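Local coordinates for DotU family type IV/VI secretion system protein (Acinetobacter baumannii, PDB 6Y4R), which probably forms part of the membrane complex of the type VI secretion system, this being the cytoplasmic domain of its component TssL, at residues Q103-L108 with N146-R151; K59-A64 with H126-L131. All coordinates share one frame; numbering follows the deposited sequence.

From the N terminus the four segments come in the order 59-64, 103-108, 126-131 and 146-151. Contact 2 joins the first to the third, bringing helix 119-130 back to helix 52-71 and closing a loop of 61 residues. Contact 1 joins the second to the fourth, so that helix 143-159 returns to helix 100-114 over 37 residues. The two loops therefore cross. Contact 2 lies near the centre of the chain and contact 1 farther out, with about 11 Å between their centres. Helix 119-130 bridges them: Leu129 CD2 is 3.8 Å from Phe105 CE1, and helix 119-130 touches each of the other three helices.

Contact 1 of 2, residues Q103-L108 with N146-R151; sequences QFFEIL and NHLVAR
Leu148 carries this contact for its helix, its isobutyl end meeting both Phe105 and Leu108 of segment 103-108. Along 146-151 the helix is under way at the start, with Ala150 N bonded to Asn146 O at 2.9 Å. One step past His147, Leu148 turns its CB toward the other helix. Its CG stands anti to the backbone N (chi1 160°), which carries the branched end out to segment 103-108, where CD2 faces mainly Phe105 and CD1 faces Leu108. CD2 lies 3.6 Å from Phe105 CE1, approaching the ring obliquely. With CG anti to the carbonyl carbon (chi1 -68°), the long flat side chain of Phe105 brings CE1 and CD1 out to Leu148 although CB does not aim there. Phe104 CD1 sits above the centre of one Phe105 face, and Tyr137 meets Phe105 edge-to-face while also touching Leu148. The other methyl, CD1, meets Leu108 CD2 tip to tip at 4.1 Å. Two branched leucines suit the wide spacing here, where the nearest CA atoms, those of Phe105 and Leu148, are 10.2 Å apart. Next in sequence, Val149 turns to helix 119-130, its CG2 3.8 Å from Leu129 CB. With no hydrogen bond across it, this is a purely apolar helix-helix contact in the all-helical bundle of the TssL cytoplasmic domain.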
ATOM      1  N   GLN A 103       1.933 -11.527   4.198  1.00 35.67           N
ATOM      2  CA  GLN A 103       0.511 -11.663   3.931  1.00 31.18           C
ATOM      3  C   GLN A 103       0.040 -10.769   2.788  1.00 26.32           C
ATOM      4  O   GLN A 103      -0.973 -11.077   2.150  1.00 27.94           O
ATOM      5  CB  GLN A 103      -0.256 -11.399   5.223  1.00 30.43           C
ATOM      6  CG  GLN A 103      -1.736 -11.524   5.095  1.00 36.97           C
ATOM      7  CD  GLN A 103      -2.372 -11.692   6.427  1.00 50.18           C
ATOM      8  OE1 GLN A 103      -3.516 -11.293   6.639  1.00 58.09           O
ATOM      9  NE2 GLN A 103      -1.639 -12.302   7.348  1.00 55.09           N
ATOM     10  N   PHE A 104       0.764  -9.692   2.491  1.00 27.38           N
ATOM     11  CA  PHE A 104       0.500  -8.927   1.272  1.00 31.98           C
ATOM     12  C   PHE A 104       0.562  -9.840   0.048  1.00 36.15           C
ATOM     13  O   PHE A 104      -0.213  -9.675  -0.905  1.00 34.89           O
ATOM     14  CB  PHE A 104       1.516  -7.776   1.188  1.00 28.63           C
ATOM     15  CG  PHE A 104       1.473  -6.954  -0.080  1.00 27.29           C
ATOM     16  CD1 PHE A 104       1.902  -7.469  -1.307  1.00 31.03           C
ATOM     17  CD2 PHE A 104       1.068  -5.623  -0.029  1.00 28.04           C
ATOM     18  CE1 PHE A 104       1.890  -6.685  -2.464  1.00 23.16           C
ATOM     19  CE2 PHE A 104       1.060  -4.827  -1.195  1.00 27.12           C
ATOM     20  CZ  PHE A 104       1.470  -5.368  -2.406  1.00 23.89           C
ATOM     21  N   PHE A 105       1.476 -10.821   0.062  1.00 36.56           N
ATOM     22  CA  PHE A 105       1.670 -11.715  -1.072  1.00 25.78           C
ATOM     23  C   PHE A 105       0.712 -12.893  -1.078  1.00 35.48           C
ATOM     24  O   PHE A 105       0.444 -13.425  -2.158  1.00 26.83           O
ATOM     25  CB  PHE A 105       3.134 -12.161  -1.127  1.00 26.58           C
ATOM     26  CG  PHE A 105       4.092 -11.019  -1.471  1.00 37.97           C
ATOM     27  CD1 PHE A 105       4.088 -10.457  -2.748  1.00 31.21           C
ATOM     28  CD2 PHE A 105       4.942 -10.483  -0.513  1.00 26.06           C
ATOM     29  CE1 PHE A 105       4.929  -9.411  -3.075  1.00 33.30           C
ATOM     30  CE2 PHE A 105       5.780  -9.435  -0.831  1.00 41.68           C
ATOM     31  CZ  PHE A 105       5.776  -8.892  -2.123  1.00 38.49           C
ATOM     32  N   GLU A 106       0.201 -13.313   0.089  1.00 37.71           N
ATOM     33  CA  GLU A 106      -0.900 -14.278   0.145  1.00 31.03           C
ATOM     34  C   GLU A 106      -2.170 -13.689  -0.455  1.00 32.86           C
ATOM     35  O   GLU A 106      -2.841 -14.331  -1.268  1.00 39.96           O
ATOM     36  CB  GLU A 106      -1.141 -14.686   1.596  1.00 27.86           C
ATOM     37  CG  GLU A 106       0.107 -15.178   2.272  1.00 28.58           C
ATOM     38  CD  GLU A 106      -0.170 -16.100   3.453  1.00 59.39           C
ATOM     39  OE1 GLU A 106       0.682 -16.972   3.756  1.00 59.33           O
ATOM     40  OE2 GLU A 106      -1.213 -15.921   4.126  1.00 49.71           O
ATOM     41  N   ILE A 107      -2.512 -12.457  -0.052  1.00 31.25           N
ATOM     42  CA  ILE A 107      -3.674 -11.747  -0.598  1.00 31.92           C
ATOM     43  C   ILE A 107      -3.491 -11.494  -2.094  1.00 31.90           C
ATOM     44  O   ILE A 107      -4.450 -11.543  -2.883  1.00 32.36           O
ATOM     45  CB  ILE A 107      -3.929 -10.441   0.189  1.00 27.60           C
ATOM     46  CG1 ILE A 107      -4.110 -10.757   1.695  1.00 27.02           C
ATOM     47  CG2 ILE A 107      -5.120  -9.683  -0.402  1.00 24.87           C
ATOM     48  CD1 ILE A 107      -4.238  -9.559   2.623  1.00 24.82           C
ATOM     49  N   LEU A 108      -2.262 -11.219  -2.511  1.00 34.95           N
ATOM     50  CA  LEU A 108      -2.034 -10.979  -3.928  1.00 30.08           C
ATOM     51  C   LEU A 108      -2.308 -12.239  -4.735  1.00 32.17           C
ATOM     52  O   LEU A 108      -2.943 -12.170  -5.792  1.00 31.93           O
ATOM     53  CB  LEU A 108      -0.602 -10.485  -4.150  1.00 25.03           C
ATOM     54  CG  LEU A 108      -0.117 -10.318  -5.587  1.00 26.45           C
ATOM     55  CD1 LEU A 108      -0.748  -9.065  -6.177  1.00 27.04           C
ATOM     56  CD2 LEU A 108       1.385 -10.219  -5.619  1.00 25.55           C
ATOM     57  N   ASN A 146      11.099  -8.445  -9.043  1.00 41.87           N
ATOM     58  CA  ASN A 146      10.830  -7.763 -10.303  1.00 39.65           C
ATOM     59  C   ASN A 146      10.065  -8.655 -11.267  1.00 40.88           C
ATOM     60  O   ASN A 146       9.134  -8.196 -11.943  1.00 38.31           O
ATOM     61  CB  ASN A 146      12.137  -7.273 -10.920  1.00 36.47           C
ATOM     62  CG  ASN A 146      12.732  -6.092 -10.180  1.00 38.31           C
ATOM     63  OD1 ASN A 146      12.102  -5.491  -9.290  1.00 37.69           O
ATOM     64  ND2 ASN A 146      13.983  -5.788 -10.501  1.00 35.80           N
ATOM     65  N   HIS A 147      10.419  -9.937 -11.342  1.00 46.25           N
ATOM     66  CA  HIS A 147       9.648 -10.784 -12.244  1.00 45.68           C
ATOM     67  C   HIS A 147       8.212 -10.923 -11.759  1.00 40.84           C
ATOM     68  O   HIS A 147       7.292 -10.988 -12.573  1.00 39.95           O
ATOM     69  CB  HIS A 147      10.333 -12.128 -12.488  1.00 50.44           C
ATOM     70  CG  HIS A 147      10.191 -12.584 -13.899  1.00 67.46           C
ATOM     71  ND1 HIS A 147      10.829 -13.684 -14.419  1.00 76.53           N
ATOM     72  CD2 HIS A 147       9.486 -12.046 -14.925  1.00 74.42           C
ATOM     73  CE1 HIS A 147      10.514 -13.806 -15.705  1.00 85.73           C
ATOM     74  NE2 HIS A 147       9.694 -12.826 -16.037  1.00 83.45           N
ATOM     75  N   LEU A 148       7.986 -10.950 -10.445  1.00 41.89           N
ATOM     76  CA  LEU A 148       6.601 -11.023  -9.973  1.00 37.48           C
ATOM     77  C   LEU A 148       5.832  -9.761 -10.335  1.00 35.23           C
ATOM     78  O   LEU A 148       4.688  -9.836 -10.805  1.00 32.73           O
ATOM     79  CB  LEU A 148       6.541 -11.251  -8.467  1.00 29.74           C
ATOM     80  CG  LEU A 148       5.228 -10.880  -7.772  1.00 28.33           C
ATOM     81  CD1 LEU A 148       4.132 -11.807  -8.171  1.00 28.50           C
ATOM     82  CD2 LEU A 148       5.439 -10.988  -6.293  1.00 27.93           C
ATOM     83  N   VAL A 149       6.462  -8.594 -10.173  1.00 36.95           N
ATOM     84  CA  VAL A 149       5.811  -7.343 -10.540  1.00 28.34           C
ATOM     85  C   VAL A 149       5.522  -7.321 -12.029  1.00 33.80           C
ATOM     86  O   VAL A 149       4.467  -6.849 -12.463  1.00 37.87           O
ATOM     87  CB  VAL A 149       6.686  -6.148 -10.122  1.00 33.00           C
ATOM     88  CG1 VAL A 149       6.001  -4.838 -10.492  1.00 27.58           C
ATOM     89  CG2 VAL A 149       6.976  -6.204  -8.623  1.00 27.42           C
ATOM     90  N   ALA A 150       6.442  -7.860 -12.831  1.00 30.56           N
ATOM     91  CA  ALA A 150       6.277  -7.823 -14.275  1.00 31.60           C
ATOM     92  C   ALA A 150       5.050  -8.600 -14.727  1.00 38.77           C
ATOM     93  O   ALA A 150       4.297  -8.132 -15.589  1.00 47.45           O
ATOM     94  CB  ALA A 150       7.531  -8.370 -14.949  1.00 33.31           C
ATOM     95  N   ARG A 151       4.821  -9.785 -14.152  1.00 33.33           N
ATOM     96  CA  ARG A 151       3.731 -10.643 -14.618  1.00 31.63           C
ATOM     97  C   ARG A 151       2.385 -10.317 -14.011  1.00 37.56           C
ATOM     98  O   ARG A 151       1.359 -10.516 -14.670  1.00 47.78           O
ATOM     99  CB  ARG A 151       4.011 -12.105 -14.334  1.00 32.28           C
ATOM    100  CG  ARG A 151       5.439 -12.439 -14.192  1.00 33.28           C
ATOM    101  CD  ARG A 151       5.616 -13.814 -13.711  1.00 37.28           C
ATOM    102  NE  ARG A 151       6.977 -14.284 -13.995  1.00 40.46           N
ATOM    103  CZ  ARG A 151       7.438 -15.506 -13.761  1.00 44.26           C
ATOM    104  NH1 ARG A 151       6.639 -16.411 -13.263  1.00 49.74           N
ATOM    105  NH2 ARG A 151       8.683 -15.786 -14.067  1.00 42.56           N
TER

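Contact 2 of 2, residues K59-A64 with H126-L131; sequences KYAFCA and HYCLLL
Cys128 and Ala61 meet where helices 52-71 and 119-130 pass through the middle of this all-helical bundle, the DotU-family fold of the TssL cytoplasmic domain. Small residues on both sides let the backbones come close: the CA atoms of Phe62 and Cys128 are only 6.9 Å apart. Cys128 has the larger buried area, with CB directed at the other helix and SG anti to its own carbonyl carbon (chi1 -65°). The side chain is short and its sulfur polarisable, which suits a site beside both a methyl and backbone. Ala61 offers that methyl, which points toward Cys128 and lies 4.0 Å from SG; a side chain ending at CB takes up little of the gap between the helices. Phe62 adds a smaller share, mainly through its backbone. Its CG is anti to the backbone N (chi1 174°), and the ring goes to helix 27-47, where it packs on Ile34 and Leu38. No hydrogen bond crosses the contact. The sulfur rests beside the peptide group linking Ala61 to Phe62, with Cys128 SG 3.9 Å from Ala61 O and 4.3 Å from Phe62 N.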
ATOM      1  N   LYS A  59      -7.015  -0.730   1.373  1.00 24.05           N
ATOM      2  CA  LYS A  59      -6.473  -0.051   2.540  1.00 31.43           C
ATOM      3  C   LYS A  59      -5.352  -0.855   3.203  1.00 34.04           C
ATOM      4  O   LYS A  59      -4.378  -0.273   3.697  1.00 30.50           O
ATOM      5  CB  LYS A  59      -7.601   0.249   3.527  1.00 24.64           C
ATOM      6  CG  LYS A  59      -7.122   0.516   4.927  1.00 30.36           C
ATOM      7  CD  LYS A  59      -8.023   1.491   5.643  1.00 32.94           C
ATOM      8  CE  LYS A  59      -9.174   0.808   6.336  1.00 36.42           C
ATOM      9  NZ  LYS A  59     -10.236   1.824   6.594  1.00 42.79           N
ATOM     10  N   TYR A  60      -5.464  -2.191   3.229  1.00 34.12           N
ATOM     11  CA  TYR A  60      -4.420  -3.012   3.847  1.00 26.41           C
ATOM     12  C   TYR A  60      -3.095  -2.864   3.101  1.00 30.18           C
ATOM     13  O   TYR A  60      -2.032  -2.720   3.719  1.00 21.83           O
ATOM     14  CB  TYR A  60      -4.861  -4.485   3.882  1.00 23.31           C
ATOM     15  CG  TYR A  60      -3.818  -5.425   4.469  1.00 23.24           C
ATOM     16  CD1 TYR A  60      -2.770  -5.920   3.686  1.00 22.94           C
ATOM     17  CD2 TYR A  60      -3.870  -5.799   5.804  1.00 23.71           C
ATOM     18  CE1 TYR A  60      -1.802  -6.750   4.225  1.00 23.15           C
ATOM     19  CE2 TYR A  60      -2.916  -6.637   6.354  1.00 28.63           C
ATOM     20  CZ  TYR A  60      -1.885  -7.114   5.567  1.00 33.31           C
ATOM     21  OH  TYR A  60      -0.938  -7.951   6.129  1.00 33.02           O
ATOM     22  N   ALA A  61      -3.149  -2.917   1.767  1.00 30.70           N
ATOM     23  CA  ALA A  61      -1.958  -2.780   0.939  1.00 23.74           C
ATOM     24  C   ALA A  61      -1.338  -1.406   1.105  1.00 25.66           C
ATOM     25  O   ALA A  61      -0.108  -1.274   1.139  1.00 31.49           O
ATOM     26  CB  ALA A  61      -2.309  -3.027  -0.533  1.00 29.90           C
ATOM     27  N   PHE A  62      -2.167  -0.363   1.169  1.00 22.67           N
ATOM     28  CA  PHE A  62      -1.621   0.983   1.312  1.00 21.41           C
ATOM     29  C   PHE A  62      -0.941   1.155   2.666  1.00 30.03           C
ATOM     30  O   PHE A  62       0.072   1.849   2.771  1.00 35.83           O
ATOM     31  CB  PHE A  62      -2.723   2.023   1.128  1.00 21.92           C
ATOM     32  CG  PHE A  62      -2.285   3.435   1.398  1.00 26.33           C
ATOM     33  CD1 PHE A  62      -1.947   4.268   0.347  1.00 28.63           C
ATOM     34  CD2 PHE A  62      -2.227   3.943   2.696  1.00 26.73           C
ATOM     35  CE1 PHE A  62      -1.543   5.584   0.582  1.00 32.73           C
ATOM     36  CE2 PHE A  62      -1.816   5.259   2.940  1.00 23.83           C
ATOM     37  CZ  PHE A  62      -1.481   6.075   1.883  1.00 27.49           C
ATOM     38  N   CYS A  63      -1.505   0.562   3.719  1.00 31.93           N
ATOM     39  CA  CYS A  63      -0.890   0.654   5.038  1.00 27.01           C
ATOM     40  C   CYS A  63       0.401  -0.157   5.114  1.00 28.72           C
ATOM     41  O   CYS A  63       1.396   0.298   5.692  1.00 25.39           O
ATOM     42  CB  CYS A  63      -1.888   0.215   6.106  1.00 32.25           C
ATOM     43  SG  CYS A  63      -3.278   1.389   6.301  1.00 34.53           S
ATOM     44  N   ALA A  64       0.417  -1.357   4.532  1.00 34.44           N
ATOM     45  CA  ALA A  64       1.672  -2.097   4.462  1.00 31.75           C
ATOM     46  C   ALA A  64       2.737  -1.295   3.712  1.00 29.13           C
ATOM     47  O   ALA A  64       3.917  -1.322   4.081  1.00 36.52           O
ATOM     48  CB  ALA A  64       1.445  -3.468   3.819  1.00 22.32           C
ATOM     49  N   HIS A 126      -0.679  -4.247  -7.333  1.00 32.65           N
ATOM     50  CA  HIS A 126       0.384  -4.052  -8.321  1.00 31.35           C
ATOM     51  C   HIS A 126       1.017  -2.673  -8.189  1.00 32.37           C
ATOM     52  O   HIS A 126       2.246  -2.536  -8.247  1.00 40.15           O
ATOM     53  CB  HIS A 126      -0.184  -4.254  -9.730  1.00 30.13           C
ATOM     54  CG  HIS A 126       0.768  -3.927 -10.841  1.00 27.91           C
ATOM     55  ND1 HIS A 126       0.606  -2.826 -11.652  1.00 29.19           N
ATOM     56  CD2 HIS A 126       1.862  -4.578 -11.307  1.00 30.71           C
ATOM     57  CE1 HIS A 126       1.570  -2.803 -12.560  1.00 31.93           C
ATOM     58  NE2 HIS A 126       2.351  -3.853 -12.370  1.00 27.64           N
ATOM     59  N   TYR A 127       0.194  -1.642  -7.993  1.00 26.14           N
ATOM     60  CA  TYR A 127       0.698  -0.273  -7.890  1.00 27.96           C
ATOM     61  C   TYR A 127       1.513  -0.045  -6.622  1.00 23.40           C
ATOM     62  O   TYR A 127       2.451   0.755  -6.630  1.00 35.32           O
ATOM     63  CB  TYR A 127      -0.473   0.706  -7.982  1.00 27.12           C
ATOM     64  CG  TYR A 127      -0.054   2.123  -8.222  1.00 30.96           C
ATOM     65  CD1 TYR A 127       0.615   2.476  -9.378  1.00 38.18           C
ATOM     66  CD2 TYR A 127      -0.380   3.121  -7.326  1.00 37.32           C
ATOM     67  CE1 TYR A 127       1.005   3.789  -9.607  1.00 48.37           C
ATOM     68  CE2 TYR A 127      -0.006   4.444  -7.547  1.00 43.42           C
ATOM     69  CZ  TYR A 127       0.684   4.769  -8.690  1.00 49.93           C
ATOM     70  OH  TYR A 127       1.059   6.071  -8.924  1.00 57.89           O
ATOM     71  N   CYS A 128       1.176  -0.716  -5.527  1.00 24.47           N
ATOM     72  CA  CYS A 128       2.042  -0.676  -4.355  1.00 27.49           C
ATOM     73  C   CYS A 128       3.383  -1.338  -4.658  1.00 33.72           C
ATOM     74  O   CYS A 128       4.420  -0.940  -4.113  1.00 35.25           O
ATOM     75  CB  CYS A 128       1.350  -1.360  -3.183  1.00 29.08           C
ATOM     76  SG  CYS A 128      -0.138  -0.481  -2.643  1.00 34.00           S
ATOM     77  N   LEU A 129       3.382  -2.379  -5.498  1.00 34.62           N
ATOM     78  CA  LEU A 129       4.651  -2.988  -5.885  1.00 34.97           C
ATOM     79  C   LEU A 129       5.491  -2.053  -6.767  1.00 35.17           C
ATOM     80  O   LEU A 129       6.708  -1.954  -6.561  1.00 24.90           O
ATOM     81  CB  LEU A 129       4.402  -4.337  -6.583  1.00 36.23           C
ATOM     82  CG  LEU A 129       3.825  -5.450  -5.690  1.00 34.57           C
ATOM     83  CD1 LEU A 129       3.212  -6.600  -6.488  1.00 24.71           C
ATOM     84  CD2 LEU A 129       4.907  -5.986  -4.760  1.00 31.07           C
ATOM     85  N   LEU A 130       4.869  -1.311  -7.710  1.00 28.90           N
ATOM     86  CA  LEU A 130       5.647  -0.344  -8.503  1.00 31.61           C
ATOM     87  C   LEU A 130       6.131   0.853  -7.686  1.00 36.03           C
ATOM     88  O   LEU A 130       7.136   1.469  -8.074  1.00 36.99           O
ATOM     89  CB  LEU A 130       4.886   0.204  -9.724  1.00 30.47           C
ATOM     90  CG  LEU A 130       4.192  -0.635 -10.795  1.00 29.12           C
ATOM     91  CD1 LEU A 130       3.261   0.231 -11.666  1.00 27.01           C
ATOM     92  CD2 LEU A 130       5.267  -1.265 -11.626  1.00 27.56           C
ATOM     93  N   LEU A 131       5.472   1.197  -6.572  1.00 24.16           N
ATOM     94  CA  LEU A 131       5.953   2.280  -5.723  1.00 28.61           C
ATOM     95  C   LEU A 131       6.879   1.804  -4.598  1.00 30.43           C
ATOM     96  O   LEU A 131       7.019   2.500  -3.581  1.00 34.95           O
ATOM     97  CB  LEU A 131       4.792   3.085  -5.130  1.00 28.28           C
ATOM     98  CG  LEU A 131       3.729   3.695  -6.040  1.00 31.63           C
ATOM     99  CD1 LEU A 131       2.705   4.488  -5.179  1.00 27.94           C
ATOM    100  CD2 LEU A 131       4.373   4.573  -7.123  1.00 38.59           C
TER